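Local coordinates for protein transcriptional regulator, LysR family (Vibrio cholerae, PDB 3SZP) that probably binds promoter DNA as a winged helix-turn-helix transcription factor and activates virulence genes in this bacterium, at residues Ala89-Thr102 and Asp119-Leu133. Numbering follows the deposited sequence.
Sequences ASGRIRISAPSNLT and DIHIELMMSNQADDL
E123 reaches across to two arginines of the neighbouring strand, R92 and R94, meeting one with each carboxylate oxygen. With CG anti to the backbone N (chi1 -173°) and the chain stretched beyond it, OE2 lies alongside R94, whose NE donates a hydrogen bond of 3.2 Å to it. That oxygen is met from above the carboxylate plane, although it sits close to the guanidinium plane. OE1 lies 3.2 Å from NH1 of R92, but well out of that guanidinium's plane, so this bridge is purely electrostatic. Paired positive charges probably help buried E123 stay ionised. R94 is positioned by E137 O, which accepts from its NH1, and by a cation-pi contact with W138.

The opposite face, with I93, I95, A97, I122 and L124, is apolar; its aliphatic side chains suit a layer buried under F113 and F110 of helix 102-116 and F281 of helix 276-287. I93 CG1 runs beside I122 CG1 at 4.1 Å, and L124 CD1 touches both I95 CG2 and A97 CB, each at 3.9 Å. T102 CG2 meets M126 SD at 3.9 Å, while T102 OG1 donates a hydrogen bond to P98 O (2.6 Å).

Backbone hydrogen bonds of a parallel strand pair hold the register, from G91 N to D119 O through S127 N to A97 O. At G91 phi is 113°, where a CB would collide with S90 O, so glycine suits the place. I122, E123 and L124 also pair with a strand of the second subunit, extending the sheet. Strand 91-98, helix 102-116 and strand 120-127 form a beta-alpha-beta unit of the periplasmic-binding-protein-like LysR substrate-binding domain.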
ATOM      1  N   ALA A  89     -36.822  21.528  26.449  1.00 65.98           N
ATOM      2  CA  ALA A  89     -37.063  21.294  25.023  1.00 63.84           C
ATOM      3  C   ALA A  89     -35.996  21.914  24.122  1.00 60.91           C
ATOM      4  O   ALA A  89     -36.313  22.669  23.198  1.00 59.23           O
ATOM      5  CB  ALA A  89     -38.449  21.786  24.627  1.00 64.25           C
ATOM      6  N   SER A  90     -34.733  21.587  24.386  1.00 55.99           N
ATOM      7  CA  SER A  90     -33.633  22.163  23.636  1.00 53.38           C
ATOM      8  C   SER A  90     -32.438  21.235  23.737  1.00 53.61           C
ATOM      9  O   SER A  90     -32.391  20.361  24.604  1.00 57.39           O
ATOM     10  CB  SER A  90     -33.274  23.552  24.166  1.00 53.20           C
ATOM     11  OG  SER A  90     -32.724  23.482  25.466  1.00 55.02           O
ATOM     12  N   GLY A  91     -31.475  21.433  22.844  1.00 43.10           N
ATOM     13  CA  GLY A  91     -30.327  20.557  22.739  1.00 43.17           C
ATOM     14  C   GLY A  91     -30.306  19.770  21.436  1.00 42.40           C
ATOM     15  O   GLY A  91     -31.238  19.821  20.628  1.00 41.84           O
ATOM     16  N   ARG A  92     -29.222  19.034  21.234  1.00 71.28           N
ATOM     17  CA  ARG A  92     -29.062  18.233  20.035  1.00 70.42           C
ATOM     18  C   ARG A  92     -29.427  16.790  20.327  1.00 70.77           C
ATOM     19  O   ARG A  92     -29.165  16.281  21.409  1.00 71.56           O
ATOM     20  CB  ARG A  92     -27.618  18.309  19.544  1.00 69.89           C
ATOM     21  CG  ARG A  92     -27.380  17.650  18.196  1.00 68.65           C
ATOM     22  CD  ARG A  92     -25.955  17.111  18.107  1.00 68.45           C
ATOM     23  NE  ARG A  92     -25.707  16.099  19.133  1.00 69.51           N
ATOM     24  CZ  ARG A  92     -24.508  15.604  19.424  1.00 69.87           C
ATOM     25  NH1 ARG A  92     -23.431  16.022  18.765  1.00 69.31           N
ATOM     26  NH2 ARG A  92     -24.386  14.688  20.379  1.00 70.83           N
ATOM     27  N   ILE A  93     -30.050  16.130  19.366  1.00 41.69           N
ATOM     28  CA  ILE A  93     -30.278  14.704  19.494  1.00 41.93           C
ATOM     29  C   ILE A  93     -29.646  13.962  18.315  1.00 40.87           C
ATOM     30  O   ILE A  93     -29.638  14.440  17.178  1.00 39.67           O
ATOM     31  CB  ILE A  93     -31.775  14.362  19.667  1.00 42.22           C
ATOM     32  CG1 ILE A  93     -32.540  14.494  18.359  1.00 41.46           C
ATOM     33  CG2 ILE A  93     -32.418  15.250  20.731  1.00 42.64           C
ATOM     34  CD1 ILE A  93     -34.049  14.347  18.546  1.00 41.32           C
ATOM     35  N   ARG A  94     -29.092  12.795  18.599  1.00 43.83           N
ATOM     36  CA  ARG A  94     -28.347  12.053  17.597  1.00 42.73           C
ATOM     37  C   ARG A  94     -29.118  10.798  17.200  1.00 42.55           C
ATOM     38  O   ARG A  94     -29.461   9.963  18.046  1.00 43.49           O
ATOM     39  CB  ARG A  94     -26.976  11.702  18.155  1.00 43.18           C
ATOM     40  CG  ARG A  94     -25.940  11.384  17.114  1.00 42.13           C
ATOM     41  CD  ARG A  94     -24.540  11.363  17.745  1.00 42.88           C
ATOM     42  NE  ARG A  94     -23.516  11.094  16.747  1.00 42.10           N
ATOM     43  CZ  ARG A  94     -22.908   9.924  16.605  1.00 42.47           C
ATOM     44  NH1 ARG A  94     -23.228   8.914  17.405  1.00 43.50           N
ATOM     45  NH2 ARG A  94     -21.973   9.767  15.668  1.00 42.06           N
ATOM     46  N   ILE A  95     -29.397  10.683  15.906  1.00 31.26           N
ATOM     47  CA  ILE A  95     -30.229   9.621  15.376  1.00 30.92           C
ATOM     48  C   ILE A  95     -29.493   8.838  14.291  1.00 29.64           C
ATOM     49  O   ILE A  95     -28.826   9.436  13.437  1.00 28.32           O
ATOM     50  CB  ILE A  95     -31.497  10.219  14.760  1.00 30.15           C
ATOM     51  CG1 ILE A  95     -32.242  11.040  15.806  1.00 31.90           C
ATOM     52  CG2 ILE A  95     -32.387   9.125  14.182  1.00 29.67           C
ATOM     53  CD1 ILE A  95     -33.409  11.804  15.247  1.00 31.05           C
ATOM     54  N   SER A  96     -29.613   7.511  14.331  1.00 32.86           N
ATOM     55  CA  SER A  96     -29.133   6.654  13.255  1.00 32.10           C
ATOM     56  C   SER A  96     -30.348   6.107  12.505  1.00 31.52           C
ATOM     57  O   SER A  96     -31.373   5.806  13.120  1.00 32.24           O
ATOM     58  CB  SER A  96     -28.284   5.506  13.816  1.00 33.38           C
ATOM     59  OG  SER A  96     -28.060   4.489  12.854  1.00 33.21           O
ATOM     60  N   ALA A  97     -30.244   5.998  11.180  1.00 28.78           N
ATOM     61  CA  ALA A  97     -31.365   5.537  10.368  1.00 28.37           C
ATOM     62  C   ALA A  97     -30.874   4.875   9.101  1.00 28.19           C
ATOM     63  O   ALA A  97     -29.732   5.075   8.689  1.00 27.94           O
ATOM     64  CB  ALA A  97     -32.325   6.693  10.039  1.00 26.84           C
ATOM     65  N   PRO A  98     -31.740   4.071   8.468  1.00 29.62           N
ATOM     66  CA  PRO A  98     -31.275   3.311   7.304  1.00 30.01           C
ATOM     67  C   PRO A  98     -31.098   4.208   6.092  1.00 28.74           C
ATOM     68  O   PRO A  98     -31.782   5.227   5.963  1.00 27.50           O
ATOM     69  CB  PRO A  98     -32.399   2.297   7.079  1.00 31.03           C
ATOM     70  CG  PRO A  98     -33.587   2.893   7.663  1.00 30.74           C
ATOM     71  CD  PRO A  98     -33.128   3.737   8.832  1.00 30.20           C
ATOM     72  N   SER A  99     -30.179   3.836   5.217  1.00 34.96           N
ATOM     73  CA  SER A  99     -29.935   4.594   4.000  1.00 33.98           C
ATOM     74  C   SER A  99     -31.137   4.637   3.081  1.00 33.89           C
ATOM     75  O   SER A  99     -31.498   5.695   2.604  1.00 32.64           O
ATOM     76  CB  SER A  99     -28.751   4.014   3.219  1.00 34.72           C
ATOM     77  OG  SER A  99     -27.545   4.283   3.886  1.00 34.73           O
ATOM     78  N   ASN A 100     -31.754   3.499   2.812  1.00 34.60           N
ATOM     79  CA  ASN A 100     -32.802   3.488   1.798  1.00 35.05           C
ATOM     80  C   ASN A 100     -34.063   4.284   2.128  1.00 34.55           C
ATOM     81  O   ASN A 100     -34.513   5.087   1.304  1.00 33.91           O
ATOM     82  CB  ASN A 100     -33.164   2.066   1.378  1.00 36.82           C
ATOM     83  CG  ASN A 100     -32.032   1.386   0.647  1.00 37.32           C
ATOM     84  OD1 ASN A 100     -31.279   2.033  -0.083  1.00 36.64           O
ATOM     85  ND2 ASN A 100     -31.878   0.087   0.869  1.00 38.53           N
ATOM     86  N   LEU A 101     -34.635   4.086   3.310  1.00 32.81           N
ATOM     87  CA  LEU A 101     -36.035   4.473   3.478  1.00 33.12           C
ATOM     88  C   LEU A 101     -36.225   5.833   4.118  1.00 30.68           C
ATOM     89  O   LEU A 101     -37.331   6.374   4.173  1.00 29.64           O
ATOM     90  CB  LEU A 101     -36.775   3.411   4.293  1.00 34.79           C
ATOM     91  CG  LEU A 101     -36.789   2.023   3.656  1.00 35.87           C
ATOM     92  CD1 LEU A 101     -37.294   0.984   4.645  1.00 36.18           C
ATOM     93  CD2 LEU A 101     -37.651   2.048   2.412  1.00 36.49           C
ATOM     94  N   THR A 102     -35.137   6.383   4.611  1.00 29.78           N
ATOM     95  CA  THR A 102     -35.243   7.538   5.474  1.00 27.64           C
ATOM     96  C   THR A 102     -35.836   8.737   4.756  1.00 25.69           C
ATOM     97  O   THR A 102     -36.720   9.398   5.282  1.00 24.45           O
ATOM     98  CB  THR A 102     -33.885   7.865   6.100  1.00 27.34           C
ATOM     99  OG1 THR A 102     -33.554   6.801   6.981  1.00 29.27           O
ATOM    100  CG2 THR A 102     -33.946   9.136   6.904  1.00 25.83           C
ATOM    101  N   ASP A 119     -35.695  24.656  18.812  1.00 45.30           N
ATOM    102  CA  ASP A 119     -34.455  24.719  19.603  1.00 46.09           C
ATOM    103  C   ASP A 119     -33.849  23.333  19.811  1.00 46.07           C
ATOM    104  O   ASP A 119     -32.825  23.186  20.468  1.00 46.64           O
ATOM    105  CB  ASP A 119     -34.695  25.337  20.982  1.00 46.98           C
ATOM    106  CG  ASP A 119     -35.238  26.739  20.914  1.00 47.30           C
ATOM    107  OD1 ASP A 119     -34.868  27.480  19.980  1.00 47.23           O
ATOM    108  OD2 ASP A 119     -36.026  27.108  21.816  1.00 47.97           O
ATOM    109  N   ILE A 120     -34.511  22.314  19.290  1.00 41.53           N
ATOM    110  CA  ILE A 120     -33.943  20.974  19.299  1.00 41.60           C
ATOM    111  C   ILE A 120     -33.281  20.690  17.951  1.00 40.80           C
ATOM    112  O   ILE A 120     -33.929  20.773  16.905  1.00 39.91           O
ATOM    113  CB  ILE A 120     -35.009  19.905  19.579  1.00 41.46           C
ATOM    114  CG1 ILE A 120     -35.476  19.997  21.031  1.00 41.93           C
ATOM    115  CG2 ILE A 120     -34.455  18.521  19.263  1.00 41.39           C
ATOM    116  CD1 ILE A 120     -36.544  19.013  21.376  1.00 41.52           C
ATOM    117  N   HIS A 121     -31.994  20.368  17.973  1.00 45.60           N
ATOM    118  CA  HIS A 121     -31.267  20.142  16.729  1.00 44.41           C
ATOM    119  C   HIS A 121     -30.994  18.669  16.451  1.00 44.00           C
ATOM    120  O   HIS A 121     -30.668  17.894  17.351  1.00 44.92           O
ATOM    121  CB  HIS A 121     -29.985  20.962  16.692  1.00 44.35           C
ATOM    122  CG  HIS A 121     -30.219  22.439  16.792  1.00 44.72           C
ATOM    123  ND1 HIS A 121     -31.475  23.004  16.681  1.00 44.77           N
ATOM    124  CD2 HIS A 121     -29.363  23.467  17.015  1.00 45.14           C
ATOM    125  CE1 HIS A 121     -31.382  24.315  16.813  1.00 45.20           C
ATOM    126  NE2 HIS A 121     -30.110  24.621  17.020  1.00 45.48           N
ATOM    127  N   ILE A 122     -31.145  18.284  15.193  1.00 31.36           N
ATOM    128  CA  ILE A 122     -30.981  16.886  14.820  1.00 30.63           C
ATOM    129  C   ILE A 122     -29.698  16.639  14.053  1.00 29.35           C
ATOM    130  O   ILE A 122     -29.424  17.294  13.045  1.00 28.02           O
ATOM    131  CB  ILE A 122     -32.155  16.361  13.985  1.00 29.37           C
ATOM    132  CG1 ILE A 122     -33.435  16.362  14.818  1.00 30.95           C
ATOM    133  CG2 ILE A 122     -31.848  14.947  13.477  1.00 28.24           C
ATOM    134  CD1 ILE A 122     -34.626  15.682  14.119  1.00 29.35           C
ATOM    135  N   GLU A 123     -28.910  15.701  14.566  1.00 40.71           N
ATOM    136  CA  GLU A 123     -27.805  15.117  13.822  1.00 39.62           C
ATOM    137  C   GLU A 123     -28.249  13.719  13.364  1.00 38.97           C
ATOM    138  O   GLU A 123     -28.528  12.843  14.181  1.00 40.23           O
ATOM    139  CB  GLU A 123     -26.539  15.039  14.675  1.00 40.81           C
ATOM    140  CG  GLU A 123     -25.334  14.585  13.886  1.00 39.96           C
ATOM    141  CD  GLU A 123     -24.139  14.275  14.749  1.00 41.24           C
ATOM    142  OE1 GLU A 123     -23.929  14.957  15.769  1.00 42.41           O
ATOM    143  OE2 GLU A 123     -23.398  13.330  14.402  1.00 41.16           O
ATOM    144  N   LEU A 124     -28.335  13.536  12.051  1.00 30.05           N
ATOM    145  CA  LEU A 124     -28.844  12.301  11.463  1.00 29.33           C
ATOM    146  C   LEU A 124     -27.761  11.579  10.645  1.00 28.94           C
ATOM    147  O   LEU A 124     -27.207  12.136   9.700  1.00 27.93           O
ATOM    148  CB  LEU A 124     -30.050  12.611  10.577  1.00 27.61           C
ATOM    149  CG  LEU A 124     -30.699  11.469   9.782  1.00 26.72           C
ATOM    150  CD1 LEU A 124     -31.301  10.422  10.719  1.00 28.19           C
ATOM    151  CD2 LEU A 124     -31.765  12.013   8.848  1.00 24.88           C
ATOM    152  N   MET A 125     -27.458  10.347  11.038  1.00 37.14           N
ATOM    153  CA  MET A 125     -26.511   9.506  10.320  1.00 37.24           C
ATOM    154  C   MET A 125     -27.226   8.332   9.652  1.00 37.20           C
ATOM    155  O   MET A 125     -27.906   7.551  10.310  1.00 38.07           O
ATOM    156  CB  MET A 125     -25.437   8.983  11.269  1.00 38.84           C
ATOM    157  CG  MET A 125     -24.578   7.884  10.676  1.00 39.35           C
ATOM    158  SD  MET A 125     -23.251   8.525   9.626  1.00 38.90           S
ATOM    159  CE  MET A 125     -22.277   9.450  10.831  1.00 39.90           C
ATOM    160  N   MET A 126     -27.071   8.220   8.340  1.00 39.51           N
ATOM    161  CA  MET A 126     -27.652   7.114   7.594  1.00 39.87           C
ATOM    162  C   MET A 126     -26.631   6.043   7.274  1.00 41.12           C
ATOM    163  O   MET A 126     -25.508   6.349   6.880  1.00 41.04           O
ATOM    164  CB  MET A 126     -28.261   7.608   6.289  1.00 38.66           C
ATOM    165  CG  MET A 126     -29.739   7.800   6.390  1.00 37.97           C
ATOM    166  SD  MET A 126     -30.096   9.544   6.325  1.00 35.96           S
ATOM    167  CE  MET A 126     -29.698   9.809   4.588  1.00 35.52           C
ATOM    168  N   SER A 127     -27.031   4.785   7.410  1.00 48.63           N
ATOM    169  CA  SER A 127     -26.183   3.673   6.972  1.00 49.92           C
ATOM    170  C   SER A 127     -27.019   2.449   6.612  1.00 50.70           C
ATOM    171  O   SER A 127     -28.129   2.285   7.100  1.00 50.61           O
ATOM    172  CB  SER A 127     -25.188   3.307   8.073  1.00 51.11           C
ATOM    173  OG  SER A 127     -25.887   3.198   9.303  1.00 51.28           O
ATOM    174  N   ASN A 128     -26.475   1.584   5.761  1.00 54.78           N
ATOM    175  CA  ASN A 128     -27.121   0.309   5.493  1.00 55.83           C
ATOM    176  C   ASN A 128     -27.192  -0.450   6.818  1.00 56.78           C
ATOM    177  O   ASN A 128     -26.457  -0.129   7.759  1.00 56.90           O
ATOM    178  CB  ASN A 128     -26.349  -0.468   4.434  1.00 57.34           C
ATOM    179  CG  ASN A 128     -24.972  -0.893   4.913  1.00 59.58           C
ATOM    180  OD1 ASN A 128     -24.468  -0.384   5.914  1.00 59.22           O
ATOM    181  ND2 ASN A 128     -24.355  -1.833   4.201  1.00 63.06           N
ATOM    182  N   GLN A 129     -28.091  -1.418   6.920  1.00101.68           N
ATOM    183  CA  GLN A 129     -28.202  -2.208   8.142  1.00102.75           C
ATOM    184  C   GLN A 129     -26.813  -2.618   8.617  1.00104.23           C
ATOM    185  O   GLN A 129     -26.317  -2.132   9.636  1.00104.19           O
ATOM    186  CB  GLN A 129     -29.036  -3.460   7.883  1.00103.78           C
ATOM    187  CG  GLN A 129     -30.340  -3.195   7.151  1.00102.89           C
ATOM    188  CD  GLN A 129     -30.999  -4.471   6.661  1.00104.09           C
ATOM    189  OE1 GLN A 129     -30.378  -5.537   6.631  1.00105.84           O
ATOM    190  NE2 GLN A 129     -32.265  -4.366   6.274  1.00103.53           N
ATOM    191  N   ALA A 130     -26.208  -3.525   7.854  1.00114.14           N
ATOM    192  CA  ALA A 130     -24.828  -3.968   8.040  1.00117.70           C
ATOM    193  C   ALA A 130     -24.354  -4.001   9.492  1.00118.71           C
ATOM    194  O   ALA A 130     -24.984  -4.618  10.352  1.00119.17           O
ATOM    195  CB  ALA A 130     -23.885  -3.128   7.188  1.00117.66           C
ATOM    196  N   ASP A 131     -23.230  -3.338   9.747  1.00 92.21           N
ATOM    197  CA  ASP A 131     -22.583  -3.362  11.058  1.00 93.98           C
ATOM    198  C   ASP A 131     -23.547  -2.934  12.164  1.00 91.45           C
ATOM    199  O   ASP A 131     -24.468  -2.145  11.932  1.00 87.79           O
ATOM    200  CB  ASP A 131     -21.346  -2.457  11.061  1.00 94.72           C
ATOM    201  CG  ASP A 131     -20.535  -2.564   9.776  1.00 96.56           C
ATOM    202  OD1 ASP A 131     -20.614  -1.635   8.943  1.00 94.28           O
ATOM    203  OD2 ASP A 131     -19.814  -3.573   9.599  1.00100.64           O
ATOM    204  N   ASP A 132     -23.339  -3.464  13.367  1.00 79.44           N
ATOM    205  CA  ASP A 132     -24.127  -3.039  14.518  1.00 77.67           C
ATOM    206  C   ASP A 132     -23.481  -1.832  15.178  1.00 76.87           C
ATOM    207  O   ASP A 132     -22.258  -1.680  15.179  1.00 79.13           O
ATOM    208  CB  ASP A 132     -24.290  -4.167  15.534  1.00 80.73           C
ATOM    209  N   LEU A 133     -24.318  -0.975  15.739  1.00 71.32           N
ATOM    210  CA  LEU A 133     -23.846   0.241  16.366  1.00 70.52           C
ATOM    211  C   LEU A 133     -23.605   0.026  17.849  1.00 72.93           C
ATOM    212  O   LEU A 133     -24.124  -0.916  18.447  1.00 74.40           O
ATOM    213  CB  LEU A 133     -24.875   1.351  16.174  1.00 68.26           C
ATOM    214  CG  LEU A 133     -25.209   1.665  14.717  1.00 66.98           C
ATOM    215  CD1 LEU A 133     -26.511   2.427  14.620  1.00 65.83           C
ATOM    216  CD2 LEU A 133     -24.068   2.436  14.064  1.00 66.97           C
TER
HETATM  217  O   HOH W   1     -37.688  23.821  20.708  1.00 42.28           O